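Local coordinates for uncharacterized protein (Acinetobacter baumannii, PDB 4PAR) that is a restriction enzyme specific for 5-hydroxymethylcytosine in DNA, combining a Vsr-like nuclease domain with an SRA-like domain that probably recognises the modified base, at residues 186-191 with 284-289; 224-229 with 269-274; 180-185 with 308-313. The protein carries 3 engineered substitutions. All coordinates share one frame; numbering follows the deposited sequence.

Contact 1 of 3, residues 186-191 with 284-289; sequences ADNVVL and MYRFMG. With nucleotides of chain C.
Two nitrogens of one guanidinium close on a single oxygen: Arg286 approaches Asn188 end-on, and its NH1 lies 2.9 Å from Asn188 OD1, with NH2 donating to the same atom at a less straight angle. Both donors come from one face of the amide, NH1 well above the carbonyl plane, while OD1 stays close to the guanidinium plane. A bend at chi3 (-72°) of Arg286 turns the group back to Asn188, and NE makes a salt bridge to Asp111, so three nitrogens fix its rotation. Val190 lays CG2 over one guanidinium face, 3.4 Å from Arg286 NH2; a branched aliphatic residue suits this covering role. Its other methyl, CG1, meets Met284 CE at 3.6 Å, where the flexible thioether can fold against it. Alongside these side chains the backbones pair antiparallel: Leu191 N donates to Tyr285 O at 2.8 Å, Tyr285 N returns a bond to Leu191 O, and Phe287 N reaches Val189 O at 3.0 Å. Tyr285 carries its hydroxyl to the DNA, where OH bonds OP2 of DA7 in chain C at 3.0 Å. Short strand 190-191 thus borders the long strand 283-295, whose other edge pairs with strand 268-276, while Leu191 packs on helix 194-200 and, with Val189, on Tyr177 of helix 174-180.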
loop_
_atom_site.group_PDB
_atom_site.type_symbol
_atom_site.label_atom_id
_atom_site.label_comp_id
_atom_site.label_asym_id
_atom_site.label_seq_id
_atom_site.Cartn_x
_atom_site.Cartn_y
_atom_site.Cartn_z
ATOM N N ALA F 186 29.617 -12.413 -15.760
ATOM C CA ALA F 186 29.087 -12.581 -17.104
ATOM C C ALA F 186 27.819 -13.434 -17.069
ATOM O O ALA F 186 26.910 -13.246 -17.876
ATOM C CB ALA F 186 30.131 -13.208 -18.009
ATOM N N ASP F 187 27.765 -14.364 -16.123
ATOM C CA ASP F 187 26.610 -15.240 -15.964
ATOM C C ASP F 187 25.438 -14.506 -15.333
ATOM O O ASP F 187 24.307 -14.987 -15.381
ATOM C CB ASP F 187 26.970 -16.459 -15.111
ATOM C CG ASP F 187 27.992 -17.353 -15.775
ATOM O OD1 ASP F 187 28.858 -16.824 -16.502
ATOM O OD2 ASP F 187 27.928 -18.584 -15.571
ATOM N N ASN F 188 25.719 -13.350 -14.733
ATOM C CA ASN F 188 24.692 -12.521 -14.108
ATOM C C ASN F 188 23.925 -13.313 -13.053
ATOM O O ASN F 188 22.725 -13.551 -13.185
ATOM C CB ASN F 188 23.739 -11.967 -15.173
ATOM C CG ASN F 188 22.876 -10.833 -14.655
ATOM O OD1 ASN F 188 23.326 -9.691 -14.558
ATOM N ND2 ASN F 188 21.623 -11.140 -14.336
ATOM N N VAL F 189 24.630 -13.716 -12.003
ATOM C CA VAL F 189 24.073 -14.640 -11.024
ATOM C C VAL F 189 23.392 -13.943 -9.855
ATOM O O VAL F 189 24.027 -13.228 -9.079
ATOM C CB VAL F 189 25.158 -15.564 -10.470
ATOM C CG1 VAL F 189 24.573 -16.484 -9.409
ATOM C CG2 VAL F 189 25.782 -16.360 -11.600
ATOM N N VAL F 190 22.088 -14.164 -9.740
ATOM C CA VAL F 190 21.300 -13.628 -8.638
ATOM C C VAL F 190 20.531 -14.760 -7.976
ATOM O O VAL F 190 19.816 -15.495 -8.653
ATOM C CB VAL F 190 20.305 -12.552 -9.110
ATOM C CG1 VAL F 190 19.565 -11.964 -7.920
ATOM C CG2 VAL F 190 21.019 -11.458 -9.899
ATOM N N LEU F 191 20.670 -14.897 -6.660
ATOM C CA LEU F 191 20.016 -15.988 -5.937
ATOM C C LEU F 191 18.952 -15.453 -4.986
ATOM O O LEU F 191 19.040 -14.312 -4.530
ATOM C CB LEU F 191 21.046 -16.820 -5.179
ATOM C CG LEU F 191 22.049 -17.529 -6.084
ATOM C CD1 LEU F 191 22.987 -18.392 -5.260
ATOM C CD2 LEU F 191 21.323 -18.358 -7.133
ATOM N N MET F 284 16.651 -10.299 -2.940
ATOM C CA MET F 284 17.487 -11.261 -3.657
ATOM C C MET F 284 18.967 -10.897 -3.506
ATOM O O MET F 284 19.306 -9.801 -3.050
ATOM C CB MET F 284 17.110 -11.325 -5.140
ATOM C CG MET F 284 15.719 -11.868 -5.413
ATOM S SD MET F 284 15.496 -12.318 -7.145
ATOM C CE MET F 284 16.512 -13.787 -7.243
ATOM N N TYR F 285 19.852 -11.814 -3.886
ATOM C CA TYR F 285 21.273 -11.612 -3.632
ATOM C C TYR F 285 22.118 -11.800 -4.892
ATOM O O TYR F 285 22.210 -12.899 -5.448
ATOM C CB TYR F 285 21.721 -12.537 -2.488
ATOM C CG TYR F 285 21.025 -12.151 -1.200
ATOM C CD1 TYR F 285 19.757 -12.632 -0.903
ATOM C CD2 TYR F 285 21.601 -11.245 -0.320
ATOM C CE1 TYR F 285 19.096 -12.249 0.243
ATOM C CE2 TYR F 285 20.949 -10.860 0.838
ATOM C CZ TYR F 285 19.695 -11.364 1.113
ATOM O OH TYR F 285 19.036 -10.986 2.262
ATOM N N ARG F 286 22.729 -10.699 -5.330
ATOM C CA ARG F 286 23.454 -10.645 -6.596
ATOM C C ARG F 286 24.961 -10.669 -6.392
ATOM O O ARG F 286 25.506 -9.896 -5.607
ATOM C CB ARG F 286 23.067 -9.388 -7.382
ATOM C CG ARG F 286 24.059 -9.016 -8.477
ATOM C CD ARG F 286 23.629 -7.771 -9.244
ATOM N NE ARG F 286 22.494 -8.042 -10.119
ATOM C CZ ARG F 286 22.600 -8.604 -11.317
ATOM N NH1 ARG F 286 23.789 -8.953 -11.787
ATOM N NH2 ARG F 286 21.517 -8.820 -12.044
ATOM N N PHE F 287 25.633 -11.548 -7.122
ATOM C CA PHE F 287 27.072 -11.673 -6.994
ATOM C C PHE F 287 27.740 -10.435 -7.571
ATOM O O PHE F 287 27.574 -10.138 -8.751
ATOM C CB PHE F 287 27.537 -12.938 -7.718
ATOM C CG PHE F 287 29.020 -13.092 -7.796
ATOM C CD1 PHE F 287 29.774 -13.285 -6.654
ATOM C CD2 PHE F 287 29.659 -13.072 -9.023
ATOM C CE1 PHE F 287 31.141 -13.438 -6.733
ATOM C CE2 PHE F 287 31.025 -13.227 -9.110
ATOM C CZ PHE F 287 31.767 -13.415 -7.965
ATOM N N MET F 288 28.469 -9.699 -6.735
ATOM C CA MET F 288 29.209 -8.536 -7.213
ATOM C C MET F 288 30.660 -8.821 -7.585
ATOM O O MET F 288 31.275 -8.054 -8.326
ATOM C CB MET F 288 29.169 -7.427 -6.158
ATOM C CG MET F 288 27.805 -6.780 -6.001
ATOM S SD MET F 288 27.112 -6.288 -7.593
ATOM C CE MET F 288 25.568 -5.533 -7.082
ATOM N N GLY F 289 31.214 -9.914 -7.073
ATOM C CA GLY F 289 32.596 -10.247 -7.371
ATOM C C GLY F 289 33.350 -10.847 -6.195
ATOM O O GLY F 289 32.774 -11.122 -5.137
ATOM P P DA C 7 16.501 -13.132 3.429
ATOM O OP1 DA C 7 17.278 -14.023 2.540
ATOM O OP2 DA C 7 16.243 -11.730 3.028
ATOM O "O5'" DA C 7 15.099 -13.827 3.759
ATOM C "C5'" DA C 7 15.059 -15.191 4.121
ATOM C "C4'" DA C 7 13.657 -15.607 4.521
ATOM O "O4'" DA C 7 13.262 -14.903 5.722
ATOM C "C3'" DA C 7 12.574 -15.332 3.481
ATOM O "O3'" DA C 7 11.808 -16.514 3.281
ATOM C "C2'" DA C 7 11.739 -14.209 4.109
ATOM C "C1'" DA C 7 11.933 -14.466 5.593
ATOM N N9 DA C 7 11.767 -13.280 6.434
ATOM C C8 DA C 7 12.484 -12.121 6.362
ATOM N N7 DA C 7 12.138 -11.225 7.254
ATOM C C5 DA C 7 11.127 -11.838 7.971
ATOM C C6 DA C 7 10.341 -11.405 9.058
ATOM N N6 DA C 7 10.473 -10.203 9.623
ATOM N N1 DA C 7 9.414 -12.260 9.541
ATOM C C2 DA C 7 9.292 -13.467 8.969
ATOM N N3 DA C 7 9.972 -13.985 7.942
ATOM C C4 DA C 7 10.885 -13.110 7.484
#

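Contact 2 of 3, residues 224-229 with 269-274; sequences WFPRLY and RIVFAR
With chi1 at -162°, Trp224 carries its indole beside its own carbonyl carbon, and the straight chain of Arg269 extends far enough to set its guanidinium over the six-membered ring. Arg269 CZ stands 4.6 Å from that ring's centroid, 12° off the normal, a cation-pi contact in which the guanidinium is steeply tilted and NH1 leads, 3.5 Å from Trp224 CE2. Pro226 CB covers the opposite indole face, so the broad ring is sandwiched between a cation and the compact ring of a proline. The same NH1 is salt-bridged to Glu247, which positions the charge over the ring. Backbone hydrogen bonds of a parallel pairing, with Trp224 beside Val271, hold the frame: Trp224 N donates to Ile270 O at 2.9 Å, Phe272 N to Trp224 O at 2.9 Å, and Arg274 N to Pro226 O at 3.1 Å. Small Ala273 leaves room for Leu228, whose CD1 meets Ala273 CB at 3.6 Å, and Val271 CG1 packs on Pro226 CD at 3.8 Å. At the other end the extended chains of Arg227 and Arg274 run side by side, with Arg227 CZ over the centre of the Arg274 guanidinium face and the two planes 70° apart. Arg274 packs on a phosphate of the bound DNA, consistent with a positive patch that meets the backbone. Segment 224-229 begins at the end of strand 221-224 and runs on as a loop along one edge of strand 268-276, whose other edge pairs with strand 283-295, while Phe225 and Phe272 pack on Val197 of helix 194-200.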
loop_
_atom_site.group_PDB
_atom_site.type_symbol
_atom_site.label_atom_id
_atom_site.label_comp_id
_atom_site.label_asym_id
_atom_site.label_seq_id
_atom_site.Cartn_x
_atom_site.Cartn_y
_atom_site.Cartn_z
ATOM N N TRP F 224 29.887 -12.506 1.989
ATOM C CA TRP F 224 29.294 -11.290 2.524
ATOM C C TRP F 224 27.977 -10.931 1.837
ATOM O O TRP F 224 27.867 -11.007 0.614
ATOM C CB TRP F 224 30.289 -10.138 2.401
ATOM C CG TRP F 224 29.965 -8.975 3.266
ATOM C CD1 TRP F 224 29.199 -8.979 4.397
ATOM C CD2 TRP F 224 30.386 -7.624 3.069
ATOM N NE1 TRP F 224 29.122 -7.710 4.921
ATOM C CE2 TRP F 224 29.842 -6.860 4.123
ATOM C CE3 TRP F 224 31.170 -6.985 2.105
ATOM C CZ2 TRP F 224 30.058 -5.490 4.237
ATOM C CZ3 TRP F 224 31.381 -5.627 2.217
ATOM C CH2 TRP F 224 30.830 -4.893 3.277
ATOM N N PHE F 225 26.986 -10.524 2.631
ATOM C CA PHE F 225 25.679 -10.140 2.097
ATOM C C PHE F 225 25.307 -8.721 2.496
ATOM O O PHE F 225 24.302 -8.512 3.169
ATOM C CB PHE F 225 24.587 -11.089 2.594
ATOM C CG PHE F 225 24.913 -12.536 2.417
ATOM C CD1 PHE F 225 25.372 -13.013 1.203
ATOM C CD2 PHE F 225 24.768 -13.422 3.470
ATOM C CE1 PHE F 225 25.678 -14.351 1.042
ATOM C CE2 PHE F 225 25.073 -14.760 3.316
ATOM C CZ PHE F 225 25.527 -15.226 2.101
ATOM N N PRO F 226 26.110 -7.738 2.072
ATOM C CA PRO F 226 25.861 -6.361 2.490
ATOM C C PRO F 226 24.754 -5.673 1.703
ATOM O O PRO F 226 24.427 -6.071 0.583
ATOM C CB PRO F 226 27.199 -5.684 2.222
ATOM C CG PRO F 226 27.721 -6.401 1.030
ATOM C CD PRO F 226 27.231 -7.819 1.119
ATOM N N ARG F 227 24.173 -4.645 2.307
ATOM C CA ARG F 227 23.408 -3.672 1.553
ATOM C C ARG F 227 24.389 -2.589 1.140
ATOM O O ARG F 227 25.026 -1.973 1.991
ATOM C CB ARG F 227 22.262 -3.091 2.376
ATOM C CG ARG F 227 21.232 -4.103 2.848
ATOM C CD ARG F 227 20.088 -3.382 3.544
ATOM N NE ARG F 227 19.046 -4.277 4.038
ATOM C CZ ARG F 227 17.878 -3.856 4.511
ATOM N NH1 ARG F 227 17.606 -2.558 4.545
ATOM N NH2 ARG F 227 16.979 -4.726 4.948
ATOM N N LEU F 228 24.492 -2.339 -0.158
ATOM C CA LEU F 228 25.558 -1.501 -0.696
ATOM C C LEU F 228 25.172 -0.031 -0.655
ATOM O O LEU F 228 25.841 0.820 -1.234
ATOM C CB LEU F 228 25.914 -1.922 -2.122
ATOM C CG LEU F 228 27.046 -2.949 -2.198
ATOM C CD1 LEU F 228 26.662 -4.210 -1.472
ATOM C CD2 LEU F 228 27.410 -3.269 -3.630
ATOM N N TYR F 229 24.053 0.247 -0.001
ATOM C CA TYR F 229 23.601 1.608 0.227
ATOM C C TYR F 229 23.603 1.939 1.715
ATOM O O TYR F 229 24.024 1.129 2.541
ATOM C CB TYR F 229 22.206 1.802 -0.357
ATOM C CG TYR F 229 21.264 0.659 -0.060
ATOM C CD1 TYR F 229 20.391 0.716 1.015
ATOM C CD2 TYR F 229 21.246 -0.480 -0.859
ATOM C CE1 TYR F 229 19.525 -0.330 1.287
ATOM C CE2 TYR F 229 20.389 -1.528 -0.594
ATOM C CZ TYR F 229 19.529 -1.448 0.478
ATOM O OH TYR F 229 18.672 -2.493 0.738
ATOM N N ARG F 269 36.834 -11.005 0.604
ATOM C CA ARG F 269 35.403 -11.247 0.739
ATOM C C ARG F 269 34.752 -11.459 -0.621
ATOM O O ARG F 269 34.898 -10.636 -1.521
ATOM C CB ARG F 269 34.718 -10.090 1.469
ATOM C CG ARG F 269 34.991 -10.035 2.963
ATOM C CD ARG F 269 34.189 -8.923 3.628
ATOM N NE ARG F 269 34.502 -8.791 5.048
ATOM C CZ ARG F 269 33.972 -7.871 5.847
ATOM N NH1 ARG F 269 33.099 -6.996 5.367
ATOM N NH2 ARG F 269 34.314 -7.824 7.127
ATOM N N ILE F 270 34.050 -12.577 -0.770
ATOM C CA ILE F 270 33.203 -12.797 -1.936
ATOM C C ILE F 270 31.837 -12.168 -1.658
ATOM O O ILE F 270 31.197 -12.456 -0.639
ATOM C CB ILE F 270 33.074 -14.301 -2.273
ATOM C CG1 ILE F 270 31.762 -14.590 -3.009
ATOM C CG2 ILE F 270 33.183 -15.136 -1.011
ATOM C CD1 ILE F 270 30.697 -15.254 -2.147
ATOM N N VAL F 271 31.393 -11.299 -2.561
ATOM C CA VAL F 271 30.251 -10.444 -2.267
ATOM C C VAL F 271 28.972 -10.807 -3.019
ATOM O O VAL F 271 28.987 -11.047 -4.226
ATOM C CB VAL F 271 30.585 -8.973 -2.568
ATOM C CG1 VAL F 271 29.557 -8.055 -1.928
ATOM C CG2 VAL F 271 31.965 -8.643 -2.057
ATOM N N PHE F 272 27.869 -10.847 -2.277
ATOM C CA PHE F 272 26.534 -10.912 -2.851
ATOM C C PHE F 272 25.685 -9.783 -2.274
ATOM O O PHE F 272 25.354 -9.788 -1.089
ATOM C CB PHE F 272 25.878 -12.262 -2.567
ATOM C CG PHE F 272 26.295 -13.351 -3.507
ATOM C CD1 PHE F 272 27.543 -13.940 -3.399
ATOM C CD2 PHE F 272 25.432 -13.800 -4.491
ATOM C CE1 PHE F 272 27.924 -14.950 -4.260
ATOM C CE2 PHE F 272 25.808 -14.810 -5.354
ATOM C CZ PHE F 272 27.056 -15.385 -5.237
ATOM N N ALA F 273 25.321 -8.821 -3.113
ATOM C CA ALA F 273 24.594 -7.651 -2.642
ATOM C C ALA F 273 23.103 -7.933 -2.535
ATOM O O ALA F 273 22.522 -8.585 -3.403
ATOM C CB ALA F 273 24.840 -6.473 -3.564
ATOM N N ARG F 274 22.484 -7.443 -1.467
ATOM C CA ARG F 274 21.051 -7.621 -1.298
ATOM C C ARG F 274 20.307 -6.615 -2.158
ATOM O O ARG F 274 20.432 -5.404 -1.974
ATOM C CB ARG F 274 20.644 -7.464 0.166
ATOM C CG ARG F 274 19.137 -7.367 0.378
ATOM C CD ARG F 274 18.801 -7.304 1.852
ATOM N NE ARG F 274 17.379 -7.076 2.091
ATOM C CZ ARG F 274 16.792 -7.239 3.271
ATOM N NH1 ARG F 274 17.506 -7.633 4.319
ATOM N NH2 ARG F 274 15.492 -7.007 3.410
#

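Contact 3 of 3, residues 180-185 with 308-313; sequences LGRISL and KSEVQT. Engineered in segment 308-313: Ser309 (natural residue Cys).
Ile183 and Val311 form the central pair of a short antiparallel strand pairing: Ile183 N donates to Val311 O at 2.9 Å, and Val311 N to Ile183 O at 3.0 Å. Their branched side chains share one face, with Ile183 CB 4.0 Å from Val311 CG2, and Thr313 lays CG2 across Ile183 CG1 at 3.8 Å. On the other face Arg182 and Glu310 lie alongside, pointing the same way, and Arg182 NH1 reaches Glu310 OE1 at 3.2 Å in a salt bridge whose hydrogen bond is weak; long polar chains suit this more exposed face. At the ends Thr313 N bonds Gly181 O at 2.9 Å and Leu185 N bonds the carbonyl of Ser309, an engineered residue. Gly181 follows helix 174-180 with a phi of 103°, where a side chain would press on the preceding carbonyl. Further out, Thr313 OG1 bonds Tyr177 O of that helix, and Ser184 OG bonds Ala186 N, holding the turn beyond the strand. Val311 packs on Phe287 and Leu290 of strand 283-295. The arrangement is an antiparallel pairing in which short strand 182-184 joins the end of strand 302-312 in the mixed sheet of the SRA-like domain.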
loop_
_atom_site.group_PDB
_atom_site.type_symbol
_atom_site.label_atom_id
_atom_site.label_comp_id
_atom_site.label_asym_id
_atom_site.label_seq_id
_atom_site.Cartn_x
_atom_site.Cartn_y
_atom_site.Cartn_z
ATOM N N LEU F 180 28.377 -26.371 -12.398
ATOM C CA LEU F 180 29.106 -25.556 -13.359
ATOM C C LEU F 180 30.540 -25.376 -12.881
ATOM O O LEU F 180 31.484 -25.404 -13.671
ATOM C CB LEU F 180 28.421 -24.200 -13.553
ATOM C CG LEU F 180 28.976 -23.285 -14.648
ATOM C CD1 LEU F 180 28.956 -23.985 -16.000
ATOM C CD2 LEU F 180 28.194 -21.977 -14.708
ATOM N N GLY F 181 30.689 -25.208 -11.572
ATOM C CA GLY F 181 31.998 -25.064 -10.968
ATOM C C GLY F 181 32.339 -23.636 -10.595
ATOM O O GLY F 181 33.216 -23.407 -9.766
ATOM N N ARG F 182 31.651 -22.671 -11.193
ATOM C CA ARG F 182 31.965 -21.272 -10.924
ATOM C C ARG F 182 30.761 -20.338 -10.960
ATOM O O ARG F 182 29.705 -20.665 -11.501
ATOM C CB ARG F 182 33.014 -20.768 -11.916
ATOM C CG ARG F 182 32.615 -20.896 -13.377
ATOM C CD ARG F 182 33.646 -20.218 -14.264
ATOM N NE ARG F 182 33.696 -20.791 -15.605
ATOM C CZ ARG F 182 34.652 -20.527 -16.491
ATOM N NH1 ARG F 182 35.638 -19.697 -16.176
ATOM N NH2 ARG F 182 34.624 -21.093 -17.690
ATOM N N ILE F 183 30.951 -19.166 -10.365
ATOM C CA ILE F 183 29.970 -18.096 -10.381
ATOM C C ILE F 183 30.636 -16.837 -10.916
ATOM O O ILE F 183 31.610 -16.338 -10.338
ATOM C CB ILE F 183 29.389 -17.834 -8.984
ATOM C CG1 ILE F 183 28.560 -19.037 -8.528
ATOM C CG2 ILE F 183 28.550 -16.566 -8.985
ATOM C CD1 ILE F 183 27.932 -18.865 -7.167
ATOM N N SER F 184 30.103 -16.336 -12.025
ATOM C CA SER F 184 30.716 -15.236 -12.759
ATOM C C SER F 184 29.783 -14.039 -12.909
ATOM O O SER F 184 28.570 -14.154 -12.747
ATOM C CB SER F 184 31.163 -15.718 -14.141
ATOM O OG SER F 184 31.584 -14.634 -14.952
ATOM N N LEU F 185 30.363 -12.886 -13.219
ATOM C CA LEU F 185 29.588 -11.679 -13.459
ATOM C C LEU F 185 28.952 -11.727 -14.837
ATOM O O LEU F 185 27.885 -11.155 -15.062
ATOM C CB LEU F 185 30.471 -10.441 -13.325
ATOM C CG LEU F 185 30.988 -10.173 -11.913
ATOM C CD1 LEU F 185 31.835 -8.917 -11.881
ATOM C CD2 LEU F 185 29.825 -10.054 -10.951
ATOM N N LYS F 308 38.694 -10.128 -8.488
ATOM C CA LYS F 308 38.262 -11.267 -9.304
ATOM C C LYS F 308 36.796 -11.178 -9.709
ATOM O O LYS F 308 35.950 -10.746 -8.932
ATOM C CB LYS F 308 38.526 -12.592 -8.572
ATOM C CG LYS F 308 39.966 -13.114 -8.706
ATOM C CD LYS F 308 40.180 -14.466 -8.018
ATOM C CE LYS F 308 39.520 -15.621 -8.774
ATOM N NZ LYS F 308 40.170 -15.930 -10.083
ATOM N N SER F 309 36.511 -11.565 -10.948
ATOM C CA SER F 309 35.147 -11.567 -11.461
ATOM C C SER F 309 34.487 -12.950 -11.423
ATOM O O SER F 309 33.329 -13.103 -11.817
ATOM C CB SER F 309 35.127 -11.023 -12.891
ATOM O OG SER F 309 35.608 -9.688 -12.929
ATOM N N GLU F 310 35.228 -13.954 -10.964
ATOM C CA GLU F 310 34.723 -15.325 -10.928
ATOM C C GLU F 310 35.136 -16.034 -9.644
ATOM O O GLU F 310 36.260 -15.858 -9.170
ATOM C CB GLU F 310 35.230 -16.113 -12.140
ATOM C CG GLU F 310 34.855 -15.503 -13.484
ATOM C CD GLU F 310 35.428 -16.271 -14.657
ATOM O OE1 GLU F 310 36.345 -17.091 -14.439
ATOM O OE2 GLU F 310 34.960 -16.057 -15.795
ATOM N N VAL F 311 34.236 -16.833 -9.077
ATOM C CA VAL F 311 34.590 -17.616 -7.891
ATOM C C VAL F 311 34.160 -19.078 -8.016
ATOM O O VAL F 311 33.025 -19.375 -8.381
ATOM C CB VAL F 311 33.977 -17.018 -6.601
ATOM C CG1 VAL F 311 34.700 -15.740 -6.211
ATOM C CG2 VAL F 311 32.489 -16.764 -6.769
ATOM N N GLN F 312 35.078 -19.989 -7.711
ATOM C CA GLN F 312 34.785 -21.416 -7.785
ATOM C C GLN F 312 33.814 -21.829 -6.677
ATOM O O GLN F 312 33.795 -21.229 -5.605
ATOM C CB GLN F 312 36.079 -22.234 -7.710
ATOM C CG GLN F 312 37.024 -21.831 -6.584
ATOM C CD GLN F 312 38.344 -22.585 -6.628
ATOM O OE1 GLN F 312 38.608 -23.348 -7.559
ATOM N NE2 GLN F 312 39.181 -22.375 -5.615
ATOM N N THR F 313 32.995 -22.842 -6.951
ATOM C CA THR F 313 32.019 -23.320 -5.975
ATOM C C THR F 313 32.459 -24.633 -5.334
ATOM O O THR F 313 33.468 -25.215 -5.728
ATOM C CB THR F 313 30.641 -23.518 -6.625
ATOM O OG1 THR F 313 30.718 -24.569 -7.595
ATOM C CG2 THR F 313 30.192 -22.240 -7.311
#

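How the contacts relate
Followed from the N terminus, the chain reaches all three contacts within its SRA-like part. Segment 180-185 opens the widest loop, closed by contact 3 only when strand 302-312 ends. Segment 186-191 follows directly and opens the loop that contact 1 closes, nested inside it. Within both lies the shortest loop, from 224-229 to 269-274, closed by contact 2. None cross. The closing strands 268-276, 283-295 and 302-312 are successive neighbours in one sheet: backbone bonds join contacts 1 and 2, and Phe287 packs against Phe272 and against segments 180-185 and 308-313, making a shared core.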